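Local atomic coordinates of cupin 2 conserved barrel domain protein (Planctomyces limnophilus, PDB entry 4H7L), a protein that is of unknown function but binds a copper(II) ion in a cupin-type beta-barrel. Residues T60-E65 and P99-H104. Sequence-based numbering, arbitrary orientation.
Sequences THYHRE and PPLVRH. With CU (copper (II) ion), chain D.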
# COMPACT_ATOMS: atom_id res chain seq x y z
N THR B 60 15.38 -6.84 -14.98
CA THR B 60 14.67 -5.57 -15.06
C THR B 60 13.44 -5.78 -15.93
O THR B 60 13.51 -6.40 -16.99
CB THR B 60 15.55 -4.48 -15.69
OG1 THR B 60 16.66 -4.21 -14.84
CG2 THR B 60 14.75 -3.20 -15.90
N HIS B 61 12.30 -5.27 -15.47
CA HIS B 61 11.04 -5.45 -16.18
C HIS B 61 10.21 -4.17 -16.13
O HIS B 61 10.56 -3.22 -15.44
CB HIS B 61 10.25 -6.61 -15.57
CG HIS B 61 9.66 -6.29 -14.23
ND1 HIS B 61 10.33 -6.52 -13.04
CD2 HIS B 61 8.45 -5.77 -13.88
CE1 HIS B 61 9.57 -6.14 -12.03
NE2 HIS B 61 8.42 -5.69 -12.51
N TYR B 62 9.11 -4.16 -16.87
CA TYR B 62 8.18 -3.05 -16.81
C TYR B 62 6.76 -3.49 -17.15
O TYR B 62 6.53 -4.61 -17.60
CB TYR B 62 8.63 -1.91 -17.74
CG TYR B 62 8.56 -2.23 -19.21
CD1 TYR B 62 9.57 -2.96 -19.84
CD2 TYR B 62 7.50 -1.78 -19.99
CE1 TYR B 62 9.51 -3.24 -21.19
CE2 TYR B 62 7.43 -2.05 -21.34
CZ TYR B 62 8.44 -2.78 -21.94
OH TYR B 62 8.38 -3.06 -23.29
N HIS B 63 5.82 -2.59 -16.91
CA HIS B 63 4.41 -2.88 -17.09
C HIS B 63 3.82 -1.85 -18.03
O HIS B 63 4.15 -0.67 -17.95
CB HIS B 63 3.70 -2.85 -15.74
CG HIS B 63 4.36 -3.68 -14.68
ND1 HIS B 63 4.43 -5.06 -14.75
CD2 HIS B 63 4.99 -3.33 -13.54
CE1 HIS B 63 5.07 -5.52 -13.69
NE2 HIS B 63 5.42 -4.49 -12.94
N ARG B 64 2.96 -2.30 -18.93
CA ARG B 64 2.39 -1.42 -19.94
C ARG B 64 1.03 -0.86 -19.54
O ARG B 64 0.57 0.13 -20.11
CB ARG B 64 2.25 -2.16 -21.27
CG ARG B 64 3.58 -2.59 -21.86
CD ARG B 64 3.44 -3.14 -23.27
NE ARG B 64 4.75 -3.39 -23.85
CZ ARG B 64 4.99 -3.61 -25.14
NH1 ARG B 64 4.00 -3.60 -26.02
NH2 ARG B 64 6.23 -3.82 -25.55
N GLU B 65 0.39 -1.49 -18.55
CA GLU B 65 -0.99 -1.17 -18.20
C GLU B 65 -1.20 -1.00 -16.70
O GLU B 65 -2.31 -0.71 -16.25
CB GLU B 65 -1.90 -2.28 -18.71
CG GLU B 65 -1.77 -2.59 -20.20
CD GLU B 65 -2.72 -1.76 -21.05
OE1 GLU B 65 -3.78 -2.29 -21.43
OE2 GLU B 65 -2.39 -0.59 -21.34
N PRO B 99 5.19 4.36 -12.49
CA PRO B 99 4.22 4.41 -13.58
C PRO B 99 4.52 3.37 -14.64
O PRO B 99 5.61 2.81 -14.66
CB PRO B 99 4.42 5.82 -14.17
CG PRO B 99 5.11 6.60 -13.12
CD PRO B 99 5.92 5.63 -12.32
N PRO B 100 3.55 3.10 -15.52
CA PRO B 100 3.78 2.16 -16.62
C PRO B 100 4.98 2.59 -17.46
O PRO B 100 5.24 3.78 -17.56
CB PRO B 100 2.49 2.24 -17.44
CG PRO B 100 1.45 2.75 -16.47
CD PRO B 100 2.18 3.65 -15.54
N LEU B 101 5.70 1.63 -18.02
CA LEU B 101 6.82 1.89 -18.93
C LEU B 101 8.13 2.17 -18.21
O LEU B 101 9.20 2.12 -18.82
CB LEU B 101 6.50 3.00 -19.93
CG LEU B 101 5.32 2.72 -20.86
CD1 LEU B 101 5.40 3.60 -22.09
CD2 LEU B 101 5.28 1.24 -21.26
N VAL B 102 8.07 2.46 -16.91
CA VAL B 102 9.28 2.65 -16.14
C VAL B 102 9.96 1.31 -15.86
O VAL B 102 9.43 0.49 -15.11
CB VAL B 102 9.00 3.36 -14.81
CG1 VAL B 102 10.22 3.31 -13.90
CG2 VAL B 102 8.58 4.80 -15.06
N ARG B 103 11.12 1.09 -16.48
CA ARG B 103 11.90 -0.12 -16.20
C ARG B 103 12.31 -0.12 -14.74
O ARG B 103 12.75 0.90 -14.22
CB ARG B 103 13.15 -0.17 -17.09
CG ARG B 103 12.92 -0.75 -18.48
CD ARG B 103 11.96 0.10 -19.32
NE ARG B 103 11.88 -0.40 -20.69
CZ ARG B 103 11.01 0.02 -21.61
NH1 ARG B 103 10.11 0.95 -21.32
NH2 ARG B 103 11.03 -0.50 -22.83
N HIS B 104 12.17 -1.26 -14.07
CA HIS B 104 12.46 -1.31 -12.65
C HIS B 104 12.81 -2.70 -12.15
O HIS B 104 12.43 -3.71 -12.74
CB HIS B 104 11.26 -0.77 -11.84
CG HIS B 104 10.01 -1.57 -11.99
ND1 HIS B 104 9.20 -1.49 -13.11
CD2 HIS B 104 9.42 -2.47 -11.17
CE1 HIS B 104 8.17 -2.30 -12.97
NE2 HIS B 104 8.28 -2.92 -11.80
CU CU D . 6.88 -4.63 -11.40
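His104 and His61 bring their imidazoles together on one copper ion, NE2 of His104 lying 2.2 Å from the metal. His63 NE2 is a third ligand at 2.1 Å, and Glu68, at the start of strand 67-72, completes the site. This is the 3-His/1-Glu set characteristic of cupins: two histidines and the glutamate come from the first cupin motif, and His104 from the second. The rings of His61 and His104 are inclined by 63°, and NE2 of His61 comes within 2.9 Å of NE2 of His104 because both bind the same ion. In His104, CG sits between the backbone N and carbonyl carbon (chi1 63°), which turns the ring's ND1 edge back to its own loop; there ND1 donates to Val102 O at 2.8 Å, in the carbonyl plane, leaving NE2 for copper. The backbones of His61 and His104 form an antiparallel hydrogen-bonded pair, and Leu101 N, within the type II turn 99-102, donates to His63 O. Tyr62 and Arg103 meet away from the copper: the guanidinium lies flat over one face of the phenol ring, planes 13° apart, with CZ of Arg103 3.7 Å from the Tyr62 ring centroid. NH1 of Arg103 bonds Leu101 O in the guanidinium plane, at 2.9 Å, while NE makes a salt bridge to Asp128, fixing the group's rotation. A leucine in place of Tyr62 would probably cost Arg103 its cation-pi partner and deprive Arg64 NH2 of the hydroxyl it bonds. ND1 of His104 is held by Val102 O and that of His63 by Asp124 O, which fixes how both rings are turned and probably makes each NE2 a slightly stronger donor to copper.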